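Cytochrome c-555 (Chlorobium tepidum, PDB 4J20) carries electrons through a single covalently bound heme of low redox potential, although its part in green bacterial photosynthesis is not established. Local coordinates at residues 9-13 and 14-18; 69-73 and 74-78; 46-49 and 50-54. The protein carries 2 engineered substitutions. All blocks are in the same frame, centred on the assembly; numbering follows the deposited sequence. Where two conformers were deposited one is given.

Interaction 1: residues 9-13 and 14-18; sequences KATYD and ASCAT. With HEB (heme b/c), chain I.
The ring of Tyr12 reaches forward over the turn at Cys16 and Ala17, where helix 5-15 gives way to helix 17-20. With CG anti to the backbone N (chi1 172°), the ring leans along the chain so that Ala17 N sits over one face, offset toward the rim, 3.8 Å from CE1 of Tyr12. The small methyl of Ala17 reaches the ring at CE2, Ala17 CB being 3.6 Å from Tyr12 CE2. Cys16 comes in obliquely, its CB 3.5 Å from Tyr12 CD1. The backbone of Tyr12 grips the same turn, since its carbonyl oxygen accepts from Cys16 N at 2.9 Å and from Ala17 N at 2.8 Å, the two donors arriving from opposite faces of the carbonyl plane. This is the start of the CXXCH heme-attachment motif of c-type cytochromes: Cys16 SG is bonded to the heme vinyl-derived carbon CAB at 1.8 Å. The buried ring also meets Tyr82 of helix 73-85, with planes at about 45°, and so ties the N-terminal helix to the C-terminal one. An alanine in its place lacks the ring, which would probably open a gap beside Cys16 and Ala17 and leave Tyr82 without its aromatic partner. On the exposed flank, one helical turn apart, Lys9 NZ reaches the syn lone pair of Asp13 OD2 at 2.8 Å in a salt bridge. At the junction of the two helices a water bridges Asp13 O, to which it donates, and Thr18 N, from which it accepts.

Interaction 2: residues 69-73 and 74-78; sequences AKLTD and AQVGN. With IPA (isopropyl alcohol), chain G.
Thr72 and Gln75 exchange hydrogen bonds across the first turn of helix 73-85. Gln75 N donates to Thr72 OG1 at 3.0 Å, and Thr72 N returns a nearly straight bond (169°) to Gln75 OE1 at 2.9 Å, although this donor stands above the amide plane of Gln75, off its lone pairs. The threonine hydroxyl can accept because it lies between the backbone N and the carbonyl carbon (chi1 66°), turned toward the opening helix. This reciprocal pair is a capping box with Thr72 as N-cap; threonine suits the place by its short hydroxyl, while glutamine, extended beyond CG, is long enough to reach the N-H that precedes the helix. Backbone bonds take over directly: Val76 N to Thr72 O at 3.0 Å, then Gly77 N to Asp73 O at 2.8 Å.

Water adds a polar link on the outer side, donating to Lys70 O and to Gln75 OE1, each at 2.7 Å. Lys70 O also accepts from an isopropanol molecule, probably left by the crystallisation liquor.

The apolar contact faces inward. Leu71 and Val76 cross at about a right angle, with Leu71 CB 4.0 Å from Val76 CG2. These branched, purely hydrocarbon side chains suit the heme pocket they help line: Leu71 touches the heme as well as Thr11 and Ser15 of helix 5-15, whereas Val76 rests against Ser51 and Ile52 of helix 44-53.

Interaction 3: residues 46-49 and 50-54; sequences TLVS and KSIKG. With HEB (heme b/c), chain I.
Ser51 turns its hydroxyl back onto the preceding helical turn, and Leu47 O takes two hydrogen bonds: one from Ser51 OG at 2.8 Å and one from Ser51 N at 3.0 Å, reaching opposite faces of the carbonyl plane. With OG anti to the carbonyl carbon (chi1 -64°), the buried hydroxyl is satisfied inside its own helix, and serine is small enough to sit close to the porphyrin, OG 3.3 Å from the heme methyl CMA. Leu47, also buried, sends CD2 to within 3.3 Å of CGA, the carboxylate carbon of a heme propionate. This inner face also packs on helix 73-85, through Leu47 on Val84 and Ser51 on Val80.

Val48 and Ile52 cross obliquely, Val48 CG1 lying 3.5 Å from the terminal CD1 of Ile52. The outer side is looser. Lys53 runs past Ser49, its CB 3.3 Å from Ser49 O, and Ser49 itself has two conformers.

Lys50 joins the two sides, its methylenes alongside Thr46 and pointing the same way, CD 3.7 Å from Thr46 CG2. In the conformer described, a bend at chi3 (70°) lets NZ hydrogen-bond propionate oxygen O2A at 2.9 Å; a second conformer makes this less certain. Its charge also makes a cation-pi contact with Tyr55. A basic side chain here probably offsets the charge at the propionate edge of a c-type heme pocket.

All three contacts are local, made along helices or at their ends, and all border the heme pocket. Interaction 1 and interaction 3 touch the heme from opposite sides of the chain's centre, their nearest atoms about 8 Å apart: the first through a covalent thioether, the second through a polar bond to a propionate. Interaction 2 touches both, joining helix 73-85 to helix 5-15 and to helix 44-53. Each is partly buried. Buried chemistry is aromatic and thioether in 9-18, aliphatic, chiefly Val76, in 69-78 and mixed serine and leucine in 46-54; their exposed sides carry a salt bridge, a capping box and lysine chains respectively.

Interaction 1: residues 9-13 and 14-18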
loop_
_atom_site.group_PDB
_atom_site.type_symbol
_atom_site.label_atom_id
_atom_site.label_comp_id
_atom_site.label_asym_id
_atom_site.label_seq_id
_atom_site.Cartn_x
_atom_site.Cartn_y
_atom_site.Cartn_z
ATOM N N LYS A 9 3.352 -7.797 -6.443
ATOM C CA LYS A 9 2.544 -7.259 -7.529
ATOM C C LYS A 9 1.282 -8.057 -7.732
ATOM O O LYS A 9 0.243 -7.458 -8.050
ATOM C CB LYS A 9 3.328 -7.237 -8.819
ATOM C CG LYS A 9 2.571 -6.482 -9.924
ATOM C CD LYS A 9 3.387 -6.368 -11.181
ATOM C CE LYS A 9 2.567 -5.771 -12.334
ATOM N NZ LYS A 9 1.615 -6.789 -12.833
ATOM N N ALA A 10 1.306 -9.359 -7.479
ATOM C CA ALA A 10 0.087 -10.131 -7.655
ATOM C C ALA A 10 -0.977 -9.655 -6.665
ATOM O O ALA A 10 -2.173 -9.522 -7.027
ATOM C CB ALA A 10 0.343 -11.642 -7.470
ATOM N N THR A 11 -0.584 -9.404 -5.413
ATOM C CA THR A 11 -1.534 -8.933 -4.412
ATOM C C THR A 11 -1.969 -7.518 -4.751
ATOM O O THR A 11 -3.143 -7.185 -4.659
ATOM C CB THR A 11 -0.955 -9.027 -3.004
ATOM O OG1 THR A 11 -0.816 -10.412 -2.670
ATOM C CG2 THR A 11 -1.854 -8.407 -1.987
ATOM N N TYR A 12 -1.020 -6.685 -5.154
ATOM C CA TYR A 12 -1.347 -5.307 -5.483
ATOM C C TYR A 12 -2.396 -5.294 -6.595
ATOM O O TYR A 12 -3.424 -4.581 -6.496
ATOM C CB TYR A 12 -0.096 -4.557 -5.967
ATOM C CG TYR A 12 -0.462 -3.188 -6.493
ATOM C CD1 TYR A 12 -0.800 -2.168 -5.606
ATOM C CD2 TYR A 12 -0.566 -2.928 -7.845
ATOM C CE1 TYR A 12 -1.231 -0.917 -6.064
ATOM C CE2 TYR A 12 -1.012 -1.680 -8.296
ATOM C CZ TYR A 12 -1.345 -0.710 -7.386
ATOM O OH TYR A 12 -1.796 0.536 -7.813
ATOM N N ASP A 13 -2.167 -6.028 -7.668
ATOM C CA ASP A 13 -3.076 -6.003 -8.788
ATOM C C ASP A 13 -4.474 -6.450 -8.389
ATOM O O ASP A 13 -5.489 -5.859 -8.840
ATOM C CB ASP A 13 -2.579 -6.913 -9.912
ATOM C CG ASP A 13 -1.371 -6.357 -10.645
ATOM O OD1 ASP A 13 -1.060 -5.143 -10.542
ATOM O OD2 ASP A 13 -0.704 -7.187 -11.315
ATOM N N ALA A 14 -4.567 -7.478 -7.556
ATOM C CA ALA A 14 -5.866 -8.054 -7.228
ATOM C C ALA A 14 -6.613 -7.336 -6.112
ATOM O O ALA A 14 -7.854 -7.350 -6.105
ATOM C CB ALA A 14 -5.696 -9.502 -6.864
ATOM N N SER A 15 -5.889 -6.680 -5.206
ATOM C CA SER A 15 -6.504 -6.230 -3.968
ATOM C C SER A 15 -6.274 -4.753 -3.660
ATOM O O SER A 15 -6.873 -4.262 -2.689
ATOM C CB SER A 15 -6.006 -7.066 -2.788
ATOM O OG SER A 15 -6.451 -8.414 -2.896
ATOM N N CYS A 16 -5.413 -4.062 -4.384
ATOM C CA CYS A 16 -4.989 -2.734 -3.988
ATOM C C CYS A 16 -5.151 -1.739 -5.110
ATOM O O CYS A 16 -5.473 -0.555 -4.855
ATOM C CB CYS A 16 -3.528 -2.777 -3.500
ATOM S SG CYS A 16 -3.115 -4.140 -2.389
ATOM N N ALA A 17 -4.837 -2.139 -6.328
ATOM C CA ALA A 17 -4.948 -1.259 -7.487
ATOM C C ALA A 17 -6.331 -0.675 -7.604
ATOM O O ALA A 17 -6.489 0.429 -8.120
ATOM C CB ALA A 17 -4.586 -2.070 -8.735
ATOM N N THR A 18 -7.355 -1.399 -7.185
ATOM C CA THR A 18 -8.681 -0.894 -7.348
ATOM C C THR A 18 -8.824 0.532 -6.798
ATOM O O THR A 18 -9.513 1.358 -7.399
ATOM C CB THR A 18 -9.700 -1.851 -6.732
ATOM O OG1 THR A 18 -11.024 -1.372 -7.001
ATOM C CG2 THR A 18 -9.469 -1.980 -5.268
HETATM FE FE HEB I . -4.404 1.736 0.606
HETATM C CHA HEB I . -3.131 4.548 2.026
HETATM C CHB HEB I . -1.343 0.212 0.876
HETATM C CHC HEB I . -5.707 -1.135 -0.649
HETATM C CHD HEB I . -7.370 3.319 0.070
HETATM N NA HEB I . -2.603 2.266 1.332
HETATM C C1A HEB I . -2.253 3.512 1.859
HETATM C C2A HEB I . -0.852 3.489 2.181
HETATM C C3A HEB I . -0.370 2.301 1.833
HETATM C C4A HEB I . -1.448 1.525 1.304
HETATM C CMA HEB I . 1.058 1.796 1.973
HETATM C CAA HEB I . -0.100 4.687 2.761
HETATM C CBA HEB I . 0.140 4.517 4.265
HETATM C CGA HEB I . 0.797 5.701 4.932
HETATM O O1A HEB I . 0.988 6.784 4.305
HETATM O O2A HEB I . 1.082 5.553 6.148
HETATM N NB HEB I . -3.676 -0.091 0.180
HETATM C C1B HEB I . -2.380 -0.552 0.399
HETATM C C2B HEB I . -2.298 -1.948 0.088
HETATM C C3B HEB I . -3.507 -2.325 -0.362
HETATM C C4B HEB I . -4.395 -1.188 -0.297
HETATM C CMB HEB I . -1.002 -2.714 0.177
HETATM C CAB HEB I . -3.980 -3.672 -0.848
HETATM C CBB HEB I . -3.676 -4.813 0.135
HETATM N NC HEB I . -6.172 1.231 -0.167
HETATM C C1C HEB I . -6.527 -0.033 -0.610
HETATM C C2C HEB I . -7.903 -0.028 -1.044
HETATM C C3C HEB I . -8.345 1.227 -0.904
HETATM C C4C HEB I . -7.312 2.007 -0.315
HETATM C CMC HEB I . -8.577 -1.242 -1.684
HETATM C CAC HEB I . -9.701 1.807 -1.291
HETATM C CBC HEB I . -10.931 1.150 -0.667
HETATM N ND HEB I . -5.112 3.581 0.990
HETATM C C1D HEB I . -6.390 4.040 0.695
HETATM C C2D HEB I . -6.528 5.404 1.072
HETATM C C3D HEB I . -5.260 5.778 1.657
HETATM C C4D HEB I . -4.424 4.611 1.576
HETATM C CMD HEB I . -7.731 6.302 0.934
HETATM C CAD HEB I . -4.864 7.136 2.211
HETATM C CBD HEB I . -5.270 7.351 3.687
HETATM C CGD HEB I . -4.824 8.678 4.164
HETATM O O1D HEB I . -3.605 8.906 4.199
HETATM O O2D HEB I . -5.637 9.522 4.455
HETATM O O HOH W 1 -7.342 -4.258 -7.349
#

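Interaction 2: residues 69-73 and 74-78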
loop_
_atom_site.group_PDB
_atom_site.type_symbol
_atom_site.label_atom_id
_atom_site.label_comp_id
_atom_site.label_asym_id
_atom_site.label_seq_id
_atom_site.Cartn_x
_atom_site.Cartn_y
_atom_site.Cartn_z
ATOM N N ALA A 69 -9.509 -9.679 4.412
ATOM C CA ALA A 69 -8.980 -10.345 5.602
ATOM C C ALA A 69 -8.316 -11.671 5.290
ATOM O O ALA A 69 -7.587 -12.216 6.152
ATOM C CB ALA A 69 -10.051 -10.534 6.650
ATOM N N LYS A 70 -8.521 -12.182 4.081
ATOM C CA LYS A 70 -7.872 -13.414 3.632
ATOM C C LYS A 70 -6.418 -13.223 3.228
ATOM O O LYS A 70 -5.672 -14.202 3.118
ATOM C CB LYS A 70 -8.675 -14.054 2.482
ATOM C CG LYS A 70 -10.029 -14.576 2.910
ATOM C CD LYS A 70 -11.089 -14.200 1.891
ATOM C CE LYS A 70 -11.555 -12.751 2.091
ATOM N NZ LYS A 70 -11.918 -12.093 0.801
ATOM N N LEU A 71 -5.997 -11.977 3.019
ATOM C CA LEU A 71 -4.590 -11.691 2.760
ATOM C C LEU A 71 -3.745 -11.943 3.972
ATOM O O LEU A 71 -4.194 -11.694 5.101
ATOM C CB LEU A 71 -4.386 -10.266 2.253
ATOM C CG LEU A 71 -5.020 -9.956 0.894
ATOM C CD1 LEU A 71 -4.741 -8.506 0.619
ATOM C CD2 LEU A 71 -4.407 -10.803 -0.206
ATOM N N THR A 72 -2.523 -12.408 3.764
ATOM C CA THR A 72 -1.574 -12.497 4.894
ATOM C C THR A 72 -0.857 -11.146 5.054
ATOM O O THR A 72 -0.762 -10.339 4.109
ATOM C CB THR A 72 -0.531 -13.587 4.680
ATOM O OG1 THR A 72 0.283 -13.191 3.570
ATOM C CG2 THR A 72 -1.175 -14.975 4.387
ATOM N N ASP A 73 -0.237 -10.947 6.209
ATOM C CA ASP A 73 0.604 -9.782 6.410
ATOM C C ASP A 73 1.765 -9.740 5.430
ATOM O O ASP A 73 2.135 -8.650 4.983
ATOM C CB ASP A 73 1.125 -9.719 7.853
ATOM C CG ASP A 73 0.024 -9.407 8.863
ATOM O OD1 ASP A 73 -1.122 -9.107 8.478
ATOM O OD2 ASP A 73 0.280 -9.509 10.073
ATOM N N ALA A 74 2.349 -10.882 5.097
ATOM C CA ALA A 74 3.426 -10.947 4.151
ATOM C C ALA A 74 2.959 -10.448 2.774
ATOM O O ALA A 74 3.648 -9.668 2.131
ATOM C CB ALA A 74 3.979 -12.362 4.047
ATOM N N GLN A 75 1.769 -10.875 2.365
ATOM C CA GLN A 75 1.241 -10.433 1.065
ATOM C C GLN A 75 1.006 -8.947 1.059
ATOM O O GLN A 75 1.333 -8.234 0.079
ATOM C CB GLN A 75 -0.033 -11.164 0.696
ATOM C CG GLN A 75 0.229 -12.621 0.365
ATOM C CD GLN A 75 -1.005 -13.536 0.435
ATOM O OE1 GLN A 75 -2.040 -13.205 0.986
ATOM N NE2 GLN A 75 -0.840 -14.772 -0.056
ATOM N N VAL A 76 0.420 -8.433 2.127
ATOM C CA VAL A 76 0.180 -7.001 2.211
ATOM C C VAL A 76 1.477 -6.211 2.224
ATOM O O VAL A 76 1.631 -5.242 1.454
ATOM C CB VAL A 76 -0.671 -6.649 3.456
ATOM C CG1 VAL A 76 -0.785 -5.111 3.654
ATOM C CG2 VAL A 76 -2.052 -7.250 3.348
ATOM N N GLY A 77 2.455 -6.658 2.972
ATOM C CA GLY A 77 3.688 -5.929 3.007
ATOM C C GLY A 77 4.438 -6.004 1.674
ATOM O O GLY A 77 5.097 -5.049 1.251
ATOM N N ASN A 78 4.355 -7.142 0.979
ATOM C CA ASN A 78 4.967 -7.267 -0.333
ATOM C C ASN A 78 4.315 -6.319 -1.331
ATOM O O ASN A 78 4.988 -5.714 -2.178
ATOM C CB ASN A 78 4.952 -8.707 -0.855
ATOM C CG ASN A 78 5.887 -9.602 -0.089
ATOM O OD1 ASN A 78 6.815 -9.142 0.558
ATOM N ND2 ASN A 78 5.653 -10.897 -0.162
HETATM C C1 IPA G . -3.967 -16.703 6.998
HETATM C C2 IPA G . -4.546 -15.745 5.961
HETATM C C3 IPA G . -5.096 -14.466 6.610
HETATM O O2 IPA G . -5.577 -16.400 5.184
HETATM O O HOH W 2 -3.860 -15.177 1.336
#

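Interaction 3: residues 46-49 and 50-54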
loop_
_atom_site.group_PDB
_atom_site.type_symbol
_atom_site.label_atom_id
_atom_site.label_comp_id
_atom_site.label_asym_id
_atom_site.label_seq_id
_atom_site.Cartn_x
_atom_site.Cartn_y
_atom_site.Cartn_z
ATOM N N THR A 46 6.223 1.160 9.351
ATOM C CA THR A 46 5.023 1.946 9.608
ATOM C C THR A 46 4.053 1.804 8.432
ATOM O O THR A 46 2.857 1.619 8.655
ATOM C CB THR A 46 5.369 3.393 9.816
ATOM O OG1 THR A 46 6.053 3.494 11.068
ATOM C CG2 THR A 46 4.145 4.260 9.848
ATOM N N LEU A 47 4.535 1.899 7.177
ATOM C CA LEU A 47 3.598 1.768 6.068
ATOM C C LEU A 47 2.857 0.434 6.110
ATOM O O LEU A 47 1.646 0.377 5.871
ATOM C CB LEU A 47 4.328 1.914 4.711
ATOM C CG LEU A 47 4.883 3.296 4.409
ATOM C CD1 LEU A 47 5.673 3.304 3.133
ATOM C CD2 LEU A 47 3.773 4.321 4.321
ATOM N N VAL A 48 3.597 -0.631 6.310
ATOM C CA VAL A 48 2.994 -1.961 6.346
ATOM C C VAL A 48 2.054 -2.101 7.562
ATOM O O VAL A 48 0.951 -2.668 7.443
ATOM C CB VAL A 48 4.070 -3.050 6.302
ATOM C CG1 VAL A 48 3.408 -4.433 6.447
ATOM C CG2 VAL A 48 4.871 -2.953 4.995
ATOM N N SER A 49 2.466 -1.609 8.733
ATOM C CA SER A 49 1.611 -1.708 9.909
ATOM C C SER A 49 0.296 -0.982 9.690
ATOM O O SER A 49 -0.804 -1.495 10.031
ATOM C CB SER A 49 2.309 -1.110 11.125
ATOM O OG SER A 49 1.418 -1.109 12.236
ATOM N N LYS A 50 0.353 0.211 9.118
ATOM C CA LYS A 50 -0.877 0.958 8.899
ATOM C C LYS A 50 -1.724 0.283 7.838
ATOM O O LYS A 50 -2.975 0.360 7.899
ATOM C CB LYS A 50 -0.556 2.394 8.525
ATOM C CG LYS A 50 -0.017 3.197 9.745
ATOM C CD LYS A 50 0.498 4.580 9.362
ATOM C CE LYS A 50 -0.619 5.529 8.956
ATOM N NZ LYS A 50 -0.038 6.826 8.461
ATOM N N SER A 51 -1.086 -0.410 6.891
ATOM C CA SER A 51 -1.818 -1.098 5.841
ATOM C C SER A 51 -2.512 -2.330 6.385
ATOM O O SER A 51 -3.615 -2.678 5.923
ATOM C CB SER A 51 -0.916 -1.495 4.679
ATOM O OG SER A 51 -0.412 -0.313 4.066
ATOM N N ILE A 52 -1.873 -3.047 7.315
ATOM C CA ILE A 52 -2.478 -4.259 7.892
ATOM C C ILE A 52 -3.572 -3.857 8.868
ATOM O O ILE A 52 -4.597 -4.506 8.940
ATOM C CB ILE A 52 -1.395 -5.074 8.628
ATOM C CG1 ILE A 52 -0.475 -5.740 7.591
ATOM C CG2 ILE A 52 -2.013 -6.095 9.599
ATOM C CD1 ILE A 52 0.905 -6.176 8.242
ATOM N N LYS A 53 -3.354 -2.809 9.642
ATOM C CA LYS A 53 -4.322 -2.409 10.683
ATOM C C LYS A 53 -5.495 -1.585 10.168
ATOM O O LYS A 53 -6.597 -1.632 10.723
ATOM C CB LYS A 53 -3.604 -1.688 11.811
ATOM C CG LYS A 53 -2.712 -2.645 12.542
ATOM C CD LYS A 53 -1.953 -1.999 13.685
ATOM C CE LYS A 53 -1.049 -3.019 14.391
ATOM N NZ LYS A 53 -1.759 -4.300 14.637
ATOM N N GLY A 54 -5.261 -0.858 9.079
ATOM C CA GLY A 54 -6.220 0.122 8.571
ATOM C C GLY A 54 -6.099 1.418 9.294
ATOM O O GLY A 54 -5.736 1.425 10.507
HETATM FE FE HEB I . -4.404 1.736 0.606
HETATM C CHA HEB I . -3.131 4.548 2.026
HETATM C CHB HEB I . -1.343 0.212 0.876
HETATM C CHC HEB I . -5.707 -1.135 -0.649
HETATM C CHD HEB I . -7.370 3.319 0.070
HETATM N NA HEB I . -2.603 2.266 1.332
HETATM C C1A HEB I . -2.253 3.512 1.859
HETATM C C2A HEB I . -0.852 3.489 2.181
HETATM C C3A HEB I . -0.370 2.301 1.833
HETATM C C4A HEB I . -1.448 1.525 1.304
HETATM C CMA HEB I . 1.058 1.796 1.973
HETATM C CAA HEB I . -0.100 4.687 2.761
HETATM C CBA HEB I . 0.140 4.517 4.265
HETATM C CGA HEB I . 0.797 5.701 4.932
HETATM O O1A HEB I . 0.988 6.784 4.305
HETATM O O2A HEB I . 1.082 5.553 6.148
HETATM N NB HEB I . -3.676 -0.091 0.180
HETATM C C1B HEB I . -2.380 -0.552 0.399
HETATM C C2B HEB I . -2.298 -1.948 0.088
HETATM C C3B HEB I . -3.507 -2.325 -0.362
HETATM C C4B HEB I . -4.395 -1.188 -0.297
HETATM C CMB HEB I . -1.002 -2.714 0.177
HETATM C CAB HEB I . -3.980 -3.672 -0.848
HETATM C CBB HEB I . -3.676 -4.813 0.135
HETATM N NC HEB I . -6.172 1.231 -0.167
HETATM C C1C HEB I . -6.527 -0.033 -0.610
HETATM C C2C HEB I . -7.903 -0.028 -1.044
HETATM C C3C HEB I . -8.345 1.227 -0.904
HETATM C C4C HEB I . -7.312 2.007 -0.315
HETATM C CMC HEB I . -8.577 -1.242 -1.684
HETATM C CAC HEB I . -9.701 1.807 -1.291
HETATM C CBC HEB I . -10.931 1.150 -0.667
HETATM N ND HEB I . -5.112 3.581 0.990
HETATM C C1D HEB I . -6.390 4.040 0.695
HETATM C C2D HEB I . -6.528 5.404 1.072
HETATM C C3D HEB I . -5.260 5.778 1.657
HETATM C C4D HEB I . -4.424 4.611 1.576
HETATM C CMD HEB I . -7.731 6.302 0.934
HETATM C CAD HEB I . -4.864 7.136 2.211
HETATM C CBD HEB I . -5.270 7.351 3.687
HETATM C CGD HEB I . -4.824 8.678 4.164
HETATM O O1D HEB I . -3.605 8.906 4.199
HETATM O O2D HEB I . -5.637 9.522 4.455
#